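Local coordinates for prolyl endopeptidase (Myxococcus xanthus, PDB 2BKL), which probably hydrolyses peptide bonds in oligopeptides on the carboxyl side of proline, and less readily of alanine, as a serine protease of the S9A family, at residues G119-G124 / F137-N142; A143-V148 / H615-D620; E185-D190 / G200-R205. All blocks are in the same frame, centred on the assembly; numbering follows the deposited sequence.

Contact 1 (G119-G124 / F137-N142); sequences GTVSLG and FAQKPN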
loop_
_atom_site.group_PDB
_atom_site.type_symbol
_atom_site.label_atom_id
_atom_site.label_comp_id
_atom_site.label_asym_id
_atom_site.label_seq_id
_atom_site.Cartn_x
_atom_site.Cartn_y
_atom_site.Cartn_z
ATOM N N GLY A 119 -19.487 -2.727 12.723
ATOM C CA GLY A 119 -18.327 -2.158 12.058
ATOM C C GLY A 119 -17.802 -2.905 10.850
ATOM O O GLY A 119 -16.630 -2.739 10.497
ATOM N N THR A 120 -18.655 -3.688 10.194
ATOM C CA THR A 120 -18.223 -4.577 9.115
ATOM C C THR A 120 -18.497 -4.084 7.688
ATOM O O THR A 120 -18.427 -4.865 6.739
ATOM C CB THR A 120 -18.822 -5.976 9.280
ATOM O OG1 THR A 120 -20.245 -5.891 9.362
ATOM C CG2 THR A 120 -18.342 -6.636 10.601
ATOM N N VAL A 121 -18.828 -2.807 7.535
ATOM C CA VAL A 121 -18.910 -2.176 6.220
ATOM C C VAL A 121 -18.130 -0.872 6.289
ATOM O O VAL A 121 -18.369 -0.050 7.171
ATOM C CB VAL A 121 -20.364 -1.912 5.769
ATOM C CG1 VAL A 121 -20.392 -1.386 4.301
ATOM C CG2 VAL A 121 -21.189 -3.176 5.907
ATOM N N SER A 122 -17.204 -0.702 5.364
ATOM C CA SER A 122 -16.292 0.430 5.353
ATOM C C SER A 122 -16.496 1.348 4.147
ATOM O O SER A 122 -17.022 0.971 3.123
ATOM C CB SER A 122 -14.856 -0.067 5.338
ATOM O OG SER A 122 -14.553 -0.672 6.578
ATOM N N LEU A 123 -16.012 2.569 4.301
ATOM C CA LEU A 123 -15.952 3.531 3.228
ATOM C C LEU A 123 -14.663 3.331 2.452
ATOM O O LEU A 123 -13.573 3.269 3.042
ATOM C CB LEU A 123 -16.021 4.946 3.799
ATOM C CG LEU A 123 -15.739 6.105 2.849
ATOM C CD1 LEU A 123 -16.799 6.171 1.737
ATOM C CD2 LEU A 123 -15.686 7.394 3.619
ATOM N N GLY A 124 -14.762 3.225 1.138
ATOM C CA GLY A 124 -13.614 3.179 0.259
ATOM C C GLY A 124 -13.342 4.528 -0.390
ATOM O O GLY A 124 -13.371 5.581 0.257
ATOM N N PHE A 137 -19.148 7.213 -4.056
ATOM C CA PHE A 137 -18.333 6.578 -3.039
ATOM C C PHE A 137 -18.513 5.080 -3.048
ATOM O O PHE A 137 -19.541 4.574 -3.492
ATOM C CB PHE A 137 -18.625 7.140 -1.654
ATOM C CG PHE A 137 -19.982 6.813 -1.141
ATOM C CD1 PHE A 137 -21.053 7.615 -1.476
ATOM C CD2 PHE A 137 -20.202 5.734 -0.307
ATOM C CE1 PHE A 137 -22.317 7.341 -1.030
ATOM C CE2 PHE A 137 -21.464 5.473 0.160
ATOM C CZ PHE A 137 -22.531 6.284 -0.224
ATOM N N ALA A 138 -17.519 4.363 -2.542
ATOM C CA ALA A 138 -17.558 2.905 -2.455
ATOM C C ALA A 138 -17.918 2.462 -1.051
ATOM O O ALA A 138 -17.414 3.002 -0.049
ATOM C CB ALA A 138 -16.241 2.334 -2.826
ATOM N N GLN A 139 -18.796 1.470 -0.956
ATOM C CA GLN A 139 -18.997 0.705 0.283
ATOM C C GLN A 139 -18.311 -0.639 0.136
ATOM O O GLN A 139 -18.497 -1.311 -0.879
ATOM C CB GLN A 139 -20.469 0.441 0.551
ATOM C CG GLN A 139 -21.312 1.574 1.001
ATOM C CD GLN A 139 -22.603 1.048 1.608
ATOM O OE1 GLN A 139 -23.380 0.387 0.919
ATOM N NE2 GLN A 139 -22.803 1.285 2.894
ATOM N N LYS A 140 -17.544 -1.047 1.149
ATOM C CA LYS A 140 -16.685 -2.240 1.083
ATOM C C LYS A 140 -16.918 -3.112 2.315
ATOM O O LYS A 140 -16.464 -2.752 3.404
ATOM C CB LYS A 140 -15.219 -1.823 1.042
ATOM C CG LYS A 140 -14.874 -0.929 -0.151
ATOM C CD LYS A 140 -13.401 -0.802 -0.472
ATOM C CE LYS A 140 -12.562 -0.535 0.725
ATOM N NZ LYS A 140 -11.127 -0.761 0.392
ATOM N N PRO A 141 -17.634 -4.227 2.176
ATOM C CA PRO A 141 -17.773 -5.179 3.274
ATOM C C PRO A 141 -16.417 -5.622 3.776
ATOM O O PRO A 141 -15.537 -5.921 2.953
ATOM C CB PRO A 141 -18.560 -6.326 2.637
ATOM C CG PRO A 141 -19.398 -5.639 1.616
ATOM C CD PRO A 141 -18.462 -4.598 1.016
ATOM N N ASN A 142 -16.267 -5.614 5.100
ATOM C CA ASN A 142 -15.076 -6.076 5.790
ATOM C C ASN A 142 -13.829 -5.285 5.412
ATOM O O ASN A 142 -12.725 -5.739 5.657
ATOM C CB ASN A 142 -14.892 -7.576 5.533
ATOM C CG ASN A 142 -16.069 -8.377 6.024
ATOM O OD1 ASN A 142 -16.430 -8.314 7.206
ATOM N ND2 ASN A 142 -16.721 -9.095 5.109
#

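Contact 2 (A143-V148 / H615-D620); sequences AADEAV and HDDRVD. With ZAH (N-[(benzyloxy)carbonyl]-L-alanyl-L-proline), chain C.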
loop_
_atom_site.group_PDB
_atom_site.type_symbol
_atom_site.label_atom_id
_atom_site.label_comp_id
_atom_site.label_asym_id
_atom_site.label_seq_id
_atom_site.Cartn_x
_atom_site.Cartn_y
_atom_site.Cartn_z
ATOM N N ALA A 143 -13.992 -4.091 4.850
ATOM C CA ALA A 143 -12.869 -3.315 4.298
ATOM C C ALA A 143 -12.037 -4.129 3.306
ATOM O O ALA A 143 -10.848 -3.873 3.098
ATOM C CB ALA A 143 -11.994 -2.730 5.423
ATOM N N ALA A 144 -12.675 -5.099 2.658
ATOM C CA ALA A 144 -12.024 -5.888 1.614
ATOM C C ALA A 144 -12.060 -5.125 0.280
ATOM O O ALA A 144 -12.504 -3.962 0.218
ATOM C CB ALA A 144 -12.654 -7.258 1.508
ATOM N N ASP A 145 -11.523 -5.703 -0.783
ATOM C CA ASP A 145 -11.404 -4.952 -2.033
ATOM C C ASP A 145 -12.717 -4.811 -2.797
ATOM O O ASP A 145 -12.953 -3.786 -3.450
ATOM C CB ASP A 145 -10.388 -5.598 -2.972
ATOM C CG ASP A 145 -8.960 -5.450 -2.502
ATOM O OD1 ASP A 145 -8.657 -4.795 -1.465
ATOM O OD2 ASP A 145 -8.065 -6.046 -3.133
ATOM N N GLU A 146 -13.580 -5.808 -2.699
ATOM C CA GLU A 146 -14.842 -5.801 -3.406
ATOM C C GLU A 146 -15.613 -4.559 -2.952
ATOM O O GLU A 146 -15.724 -4.281 -1.747
ATOM C CB GLU A 146 -15.664 -7.085 -3.121
ATOM C CG GLU A 146 -16.783 -7.350 -4.133
ATOM C CD GLU A 146 -16.274 -7.691 -5.535
ATOM O OE1 GLU A 146 -15.154 -8.204 -5.661
ATOM O OE2 GLU A 146 -17.002 -7.433 -6.532
ATOM N N ALA A 147 -16.166 -3.835 -3.912
ATOM C CA ALA A 147 -16.807 -2.552 -3.639
ATOM C C ALA A 147 -18.064 -2.346 -4.489
ATOM O O ALA A 147 -18.119 -2.758 -5.647
ATOM C CB ALA A 147 -15.836 -1.411 -3.915
ATOM N N VAL A 148 -19.026 -1.643 -3.914
ATOM C CA VAL A 148 -20.200 -1.190 -4.636
ATOM C C VAL A 148 -20.227 0.320 -4.595
ATOM O O VAL A 148 -20.116 0.924 -3.530
ATOM C CB VAL A 148 -21.482 -1.799 -3.992
ATOM C CG1 VAL A 148 -22.765 -1.276 -4.648
ATOM C CG2 VAL A 148 -21.406 -3.323 -4.012
ATOM N N HIS A 615 -11.009 -12.229 5.428
ATOM C CA HIS A 615 -11.688 -11.815 4.202
ATOM C C HIS A 615 -10.727 -11.136 3.238
ATOM O O HIS A 615 -11.114 -10.269 2.469
ATOM C CB HIS A 615 -12.846 -10.865 4.514
ATOM C CG HIS A 615 -14.127 -11.556 4.823
ATOM N ND1 HIS A 615 -14.530 -11.825 6.110
ATOM C CD2 HIS A 615 -15.103 -12.021 4.010
ATOM C CE1 HIS A 615 -15.706 -12.427 6.083
ATOM N NE2 HIS A 615 -16.077 -12.559 4.822
ATOM N N ASP A 616 -9.484 -11.578 3.233
ATOM C CA ASP A 616 -8.505 -11.060 2.270
ATOM C C ASP A 616 -8.789 -11.622 0.880
ATOM O O ASP A 616 -8.473 -12.768 0.561
ATOM C CB ASP A 616 -7.089 -11.379 2.736
ATOM C CG ASP A 616 -6.028 -10.637 1.963
ATOM O OD1 ASP A 616 -6.318 -10.116 0.841
ATOM O OD2 ASP A 616 -4.876 -10.526 2.443
ATOM N N ASP A 617 -9.417 -10.786 0.064
ATOM C CA ASP A 617 -9.741 -11.126 -1.326
ATOM C C ASP A 617 -8.700 -10.639 -2.342
ATOM O O ASP A 617 -8.953 -10.562 -3.549
ATOM C CB ASP A 617 -11.162 -10.634 -1.726
ATOM C CG ASP A 617 -11.346 -9.126 -1.614
ATOM O OD1 ASP A 617 -10.467 -8.439 -1.057
ATOM O OD2 ASP A 617 -12.398 -8.577 -2.089
ATOM N N ARG A 618 -7.524 -10.329 -1.852
ATOM C CA ARG A 618 -6.403 -9.925 -2.695
ATOM C C ARG A 618 -5.319 -10.992 -2.639
ATOM O O ARG A 618 -5.012 -11.622 -3.656
ATOM C CB ARG A 618 -5.874 -8.569 -2.253
ATOM C CG ARG A 618 -4.926 -7.954 -3.274
ATOM C CD ARG A 618 -4.286 -6.607 -2.913
ATOM N NE ARG A 618 -5.276 -5.611 -2.516
ATOM C CZ ARG A 618 -4.976 -4.404 -2.034
ATOM N NH1 ARG A 618 -3.725 -3.981 -1.956
ATOM N NH2 ARG A 618 -5.945 -3.585 -1.642
ATOM N N VAL A 619 -4.743 -11.176 -1.447
ATOM C CA VAL A 619 -3.751 -12.202 -1.174
ATOM C C VAL A 619 -4.418 -13.375 -0.503
ATOM O O VAL A 619 -4.947 -13.265 0.604
ATOM C CB VAL A 619 -2.626 -11.644 -0.273
ATOM C CG1 VAL A 619 -1.682 -12.763 0.203
ATOM C CG2 VAL A 619 -1.836 -10.554 -1.034
ATOM N N ASP A 620 -4.425 -14.521 -1.157
ATOM C CA ASP A 620 -5.192 -15.631 -0.635
ATOM C C ASP A 620 -4.678 -16.073 0.731
ATOM O O ASP A 620 -3.467 -16.238 0.904
ATOM C CB ASP A 620 -5.155 -16.792 -1.619
ATOM C CG ASP A 620 -6.241 -17.776 -1.373
ATOM O OD1 ASP A 620 -6.141 -18.489 -0.367
ATOM O OD2 ASP A 620 -7.239 -17.872 -2.125
HETATM C C1 ZAH C . 0.821 -6.853 -1.006
HETATM O O2 ZAH C . 2.191 -6.553 -1.140
HETATM C C3 ZAH C . 0.166 -7.293 -2.337
HETATM C C4 ZAH C . 0.779 -8.590 -2.873
HETATM C C5 ZAH C . 1.907 -8.180 -3.812
HETATM C C6 ZAH C . 1.590 -6.790 -4.296
HETATM N N7 ZAH C . 0.449 -6.396 -3.479
HETATM C C8 ZAH C . -0.219 -5.262 -3.679
HETATM O O9 ZAH C . -1.283 -5.032 -2.930
HETATM C C10 ZAH C . 0.025 -4.381 -4.924
HETATM C C11 ZAH C . 1.197 -3.489 -4.516
HETATM N N14 ZAH C . -1.110 -3.545 -5.228
HETATM C C15 ZAH C . -2.194 -4.038 -5.777
HETATM O O16 ZAH C . -2.263 -5.288 -6.156
HETATM O O17 ZAH C . -3.303 -3.156 -5.992
HETATM C C18 ZAH C . -4.509 -3.818 -6.452
HETATM C C19 ZAH C . -5.731 -2.896 -6.385
HETATM C C20 ZAH C . -5.782 -1.767 -7.214
HETATM C C21 ZAH C . -6.883 -0.913 -7.155
HETATM C C22 ZAH C . -7.939 -1.201 -6.286
HETATM C C23 ZAH C . -7.904 -2.339 -5.475
HETATM C C24 ZAH C . -6.796 -3.184 -5.524
HETATM O O HOH W 1 -8.852 -7.039 0.755
HETATM O O HOH W 2 -8.770 -7.982 -4.847
HETATM O O HOH W 3 -12.912 -9.461 -4.676
#

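Contact 3 (E185-D190 / G200-R205); sequences EWLPTD and GYTTIR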
loop_
_atom_site.group_PDB
_atom_site.type_symbol
_atom_site.label_atom_id
_atom_site.label_comp_id
_atom_site.label_asym_id
_atom_site.label_seq_id
_atom_site.Cartn_x
_atom_site.Cartn_y
_atom_site.Cartn_z
ATOM N N GLU A 185 -14.064 2.504 -13.673
ATOM C CA GLU A 185 -13.538 1.173 -13.971
ATOM C C GLU A 185 -14.481 0.146 -13.372
ATOM O O GLU A 185 -14.783 0.193 -12.183
ATOM C CB GLU A 185 -12.173 1.006 -13.340
ATOM C CG GLU A 185 -11.097 1.990 -13.777
ATOM C CD GLU A 185 -11.285 3.464 -13.390
ATOM O OE1 GLU A 185 -11.886 3.799 -12.369
ATOM O OE2 GLU A 185 -10.820 4.363 -14.152
ATOM N N TRP A 186 -14.962 -0.774 -14.212
ATOM C CA TRP A 186 -16.035 -1.697 -13.865
ATOM C C TRP A 186 -15.615 -3.151 -14.105
ATOM O O TRP A 186 -14.985 -3.456 -15.114
ATOM C CB TRP A 186 -17.269 -1.399 -14.736
ATOM C CG TRP A 186 -18.442 -2.228 -14.373
ATOM C CD1 TRP A 186 -19.142 -2.221 -13.193
ATOM C CD2 TRP A 186 -19.084 -3.189 -15.206
ATOM N NE1 TRP A 186 -20.170 -3.138 -13.247
ATOM C CE2 TRP A 186 -20.167 -3.727 -14.477
ATOM C CE3 TRP A 186 -18.862 -3.640 -16.504
ATOM C CZ2 TRP A 186 -21.009 -4.708 -15.006
ATOM C CZ3 TRP A 186 -19.701 -4.612 -17.032
ATOM C CH2 TRP A 186 -20.753 -5.129 -16.284
ATOM N N LEU A 187 -16.018 -4.048 -13.204
ATOM C CA LEU A 187 -15.893 -5.497 -13.409
ATOM C C LEU A 187 -17.272 -6.117 -13.547
ATOM O O LEU A 187 -18.180 -5.796 -12.777
ATOM C CB LEU A 187 -15.198 -6.151 -12.225
ATOM C CG LEU A 187 -13.724 -5.849 -12.047
ATOM C CD1 LEU A 187 -13.236 -6.325 -10.709
ATOM C CD2 LEU A 187 -12.911 -6.510 -13.136
ATOM N N PRO A 188 -17.455 -7.013 -14.514
ATOM C CA PRO A 188 -18.735 -7.720 -14.658
ATOM C C PRO A 188 -18.891 -8.732 -13.516
ATOM O O PRO A 188 -17.896 -9.115 -12.914
ATOM C CB PRO A 188 -18.569 -8.424 -16.013
ATOM C CG PRO A 188 -17.151 -8.708 -16.076
ATOM C CD PRO A 188 -16.461 -7.486 -15.497
ATOM N N THR A 189 -20.133 -9.077 -13.163
ATOM C CA THR A 189 -20.379 -10.172 -12.246
ATOM C C THR A 189 -20.875 -11.310 -13.121
ATOM O O THR A 189 -22.036 -11.375 -13.477
ATOM C CB THR A 189 -21.412 -9.794 -11.154
ATOM O OG1 THR A 189 -20.854 -8.768 -10.318
ATOM C CG2 THR A 189 -21.643 -10.929 -10.183
ATOM N N ASP A 190 -19.948 -12.172 -13.474
ATOM C CA ASP A 190 -20.213 -13.296 -14.352
ATOM C C ASP A 190 -19.674 -14.508 -13.632
ATOM O O ASP A 190 -18.472 -14.637 -13.412
ATOM C CB ASP A 190 -19.519 -12.999 -15.686
ATOM C CG ASP A 190 -19.480 -14.179 -16.631
ATOM O OD1 ASP A 190 -19.775 -15.321 -16.228
ATOM O OD2 ASP A 190 -19.093 -13.957 -17.809
ATOM N N GLY A 200 -8.614 -9.429 -15.784
ATOM C CA GLY A 200 -8.549 -9.145 -17.205
ATOM C C GLY A 200 -9.858 -8.640 -17.788
ATOM O O GLY A 200 -9.914 -8.414 -18.995
ATOM N N TYR A 201 -10.896 -8.440 -16.969
ATOM C CA TYR A 201 -12.224 -8.066 -17.465
ATOM C C TYR A 201 -12.652 -6.638 -17.165
ATOM O O TYR A 201 -13.751 -6.222 -17.556
ATOM C CB TYR A 201 -13.272 -9.059 -16.945
ATOM C CG TYR A 201 -13.210 -10.380 -17.679
ATOM C CD1 TYR A 201 -12.316 -11.378 -17.300
ATOM C CD2 TYR A 201 -14.001 -10.613 -18.800
ATOM C CE1 TYR A 201 -12.257 -12.560 -17.989
ATOM C CE2 TYR A 201 -13.927 -11.802 -19.471
ATOM C CZ TYR A 201 -13.062 -12.767 -19.067
ATOM O OH TYR A 201 -12.977 -13.974 -19.738
ATOM N N THR A 202 -11.774 -5.876 -16.537
ATOM C CA THR A 202 -12.038 -4.468 -16.253
ATOM C C THR A 202 -12.384 -3.752 -17.521
ATOM O O THR A 202 -11.647 -3.864 -18.515
ATOM C CB THR A 202 -10.808 -3.797 -15.625
ATOM O OG1 THR A 202 -10.372 -4.554 -14.479
ATOM C CG2 THR A 202 -11.154 -2.433 -15.071
ATOM N N THR A 203 -13.414 -2.925 -17.428
ATOM C CA THR A 203 -13.879 -2.122 -18.519
ATOM C C THR A 203 -14.027 -0.682 -18.061
ATOM O O THR A 203 -14.319 -0.428 -16.902
ATOM C CB THR A 203 -15.236 -2.697 -18.965
ATOM O OG1 THR A 203 -15.043 -4.095 -19.295
ATOM C CG2 THR A 203 -15.701 -2.085 -20.215
ATOM N N ILE A 204 -13.846 0.272 -18.953
ATOM C CA ILE A 204 -14.198 1.646 -18.621
ATOM C C ILE A 204 -15.611 1.927 -19.088
ATOM O O ILE A 204 -15.917 1.654 -20.241
ATOM C CB ILE A 204 -13.236 2.660 -19.245
ATOM C CG1 ILE A 204 -11.774 2.311 -18.965
ATOM C CG2 ILE A 204 -13.588 4.086 -18.781
ATOM C CD1 ILE A 204 -11.372 2.180 -17.530
ATOM N N ARG A 205 -16.456 2.410 -18.172
ATOM C CA ARG A 205 -17.840 2.778 -18.463
ATOM C C ARG A 205 -18.120 4.225 -18.059
ATOM O O ARG A 205 -17.337 4.832 -17.351
ATOM C CB ARG A 205 -18.812 1.830 -17.770
ATOM C CG ARG A 205 -18.614 0.366 -18.223
ATOM C CD ARG A 205 -19.880 -0.467 -18.141
ATOM N NE ARG A 205 -20.477 -0.434 -16.814
ATOM C CZ ARG A 205 -21.602 -1.085 -16.489
ATOM N NH1 ARG A 205 -22.210 -1.848 -17.402
ATOM N NH2 ARG A 205 -22.116 -0.981 -15.270
#

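Contact 1 (G119-G124 / F137-N142)
Ser122 and Lys140 form a hydrogen-bonded pair near the open end of an antiparallel beta hairpin of the propeller domain (strands 121-128 and 134-141), with Ser122 N to Lys140 O and Lys140 N to Ser122 O both 2.9 Å. The flanking pairs, Val121 with Pro141 and Leu123 with Gln139, are non-hydrogen-bonded, a place where the proline's lack of an N-H costs nothing toward Val121. Packing is tight toward Gly124 and Phe137. Gly124 N points almost straight at Ala138 O (2.9 Å, 178° at the hydrogen). The Lys140 chain, bent at chi3 (-47°), passes over the side-chain-free glycine, its CE 3.9 Å from Gly124 CA. On the other face, the side chains of Leu123 and Phe137 cross at about a right angle, Leu123 CD1 lying 4.0 Å from Phe137 CB; Leu110 of strand 107-110 touches both, and the Phe137 ring meets Trp159 edge-to-face. Side chains are sparser at the other end, although the backbone bond from Asn142 N to Thr120 O (2.8 Å, 172°) persists. Val121 CG1 touches the amide tip of Gln139 obliquely, NE2 at 3.9 Å, and the exposed Pro141 ring adds little. Ser122 is buried, and its OG is bonded to Lys93 and to Asp655 of the hydrolase domain. Backbone bonds thus hold the hairpin, while a polar side chain links it to the partner domain.

Contact 2 (A143-V148 / H615-D620)
Asp145 of the propeller faces Asp617 and Arg618 of the alpha/beta-hydrolase part, so this contact bridges the two domains at the ligand pocket. Its ionic element is a side-on, two-pronged salt bridge: Arg618 NE gives to Asp145 OD2 at 2.9 Å, using that oxygen's syn lone pair, and NH2 gives to OD1 at 3.0 Å from 30° out of the carboxylate plane. Both oxygens lie near the guanidinium plane, although the two planes are turned 34° apart. With CG anti to the backbone N (chi1 -167°) and a bend at chi3, the arginine chain runs across the aspartate. Direct backbone-to-carboxylate bonds form the second group. Asp617 OD1 takes Asp145 N at 2.9 Å and OD2 takes Glu146 N at 3.1 Å, each on a syn lone pair, so one carboxylate receives two successive amides of the propeller loop. Ala144 CB packs on His615 O beside them. Three waters add a further layer; one joins Asp145 OD2 to Asp617 O, and another joins Glu146 OE1, which also pairs with Arg198, to Asp617 OD2. Within 615-620, Asp616 OD1 takes Arg618 N in an Asx turn and Val619 N as well, completing an Asx motif, while its OD2 bonds His651 ND1, consistent with a Ser533-His651-Asp616 triad. In the pocket, phenyl carbon C24 of the bound benzyloxycarbonyl-Ala-Pro lies over one guanidinium face, Val619 CG2 touches its proline ring, and Arg618 NH1 donates to its O9 at 2.8 Å.

Contact 3 (E185-D190 / G200-R205)
Glu185 starts the contact at a non-hydrogen-bonded antiparallel pair with Ile204. The two side chains run side by side in the same direction, Glu185 CG touching Ile204 CD1 at 3.8 Å, and Glu185 CB rests against the methyl of Thr202. A bend at chi2 (66°) turns the buried carboxylate aside, to Lys174, Ser232 and the backbone N of Thr172. Trp186 follows as the hydrogen-bonded partner of Thr203, with Trp186 N to Thr203 O and Thr203 N to Trp186 O both 2.8 Å. Its indole, swung out by a CG anti to the backbone N (chi1 -176°), lies flat under the guanidinium of Arg205, planes 6° apart. This is a cation-pi stack: Arg205 CZ sits 3.6 Å from the centroid of the six-membered ring, and NE and NH2 spread over the shared bond, NH2 coming to 3.5 Å from Trp186 CE2. Tyr184 OH, bonded to Arg205 NH2, helps to fix the guanidinium over the ring. The opposite face of the indole is met by Pro188 N near its rim, and Thr203 CB stands at its edge. Leu187 CD2 comes to 3.5 Å from Thr202 OG1. Pro188 ends the touching part: its CD packs on Tyr201 CB at 3.8 Å, the ring set crosswise to the tyrosine side chain, as the chains diverge into the connecting loop. The two strands, 181-186 and 203-208, are the middle pair of a four-stranded propeller sheet. Strand 174-175 flanks the first and strand 217-220 the second, Ile204 also reaches strand 229-234 of the next sheet, and Leu187 and Thr202 touch Tyr170 of the ligand pocket.

Overall arrangement
Contacts 1 and 3 each pair neighbouring strands, in two different propeller sheets, with centres about 20 Å apart and no touch; contact 2 joins the propeller to the hydrolase domain. All are partly buried: contact 3 lies farthest from the chain's centre yet has the largest share of buried residues, whereas contact 2 lies nearest the centre and reaches the bound ligand. Contact 1 passes straight into contact 2, since 143-148 follows 137-142 and Gln139 N probably bonds Val148 O. Their chemistry differs accordingly: mainly backbone bonding in contact 1, carboxylates, arginine and water in contact 2, and an arginine-tryptophan stack beside a short strand pairing in contact 3.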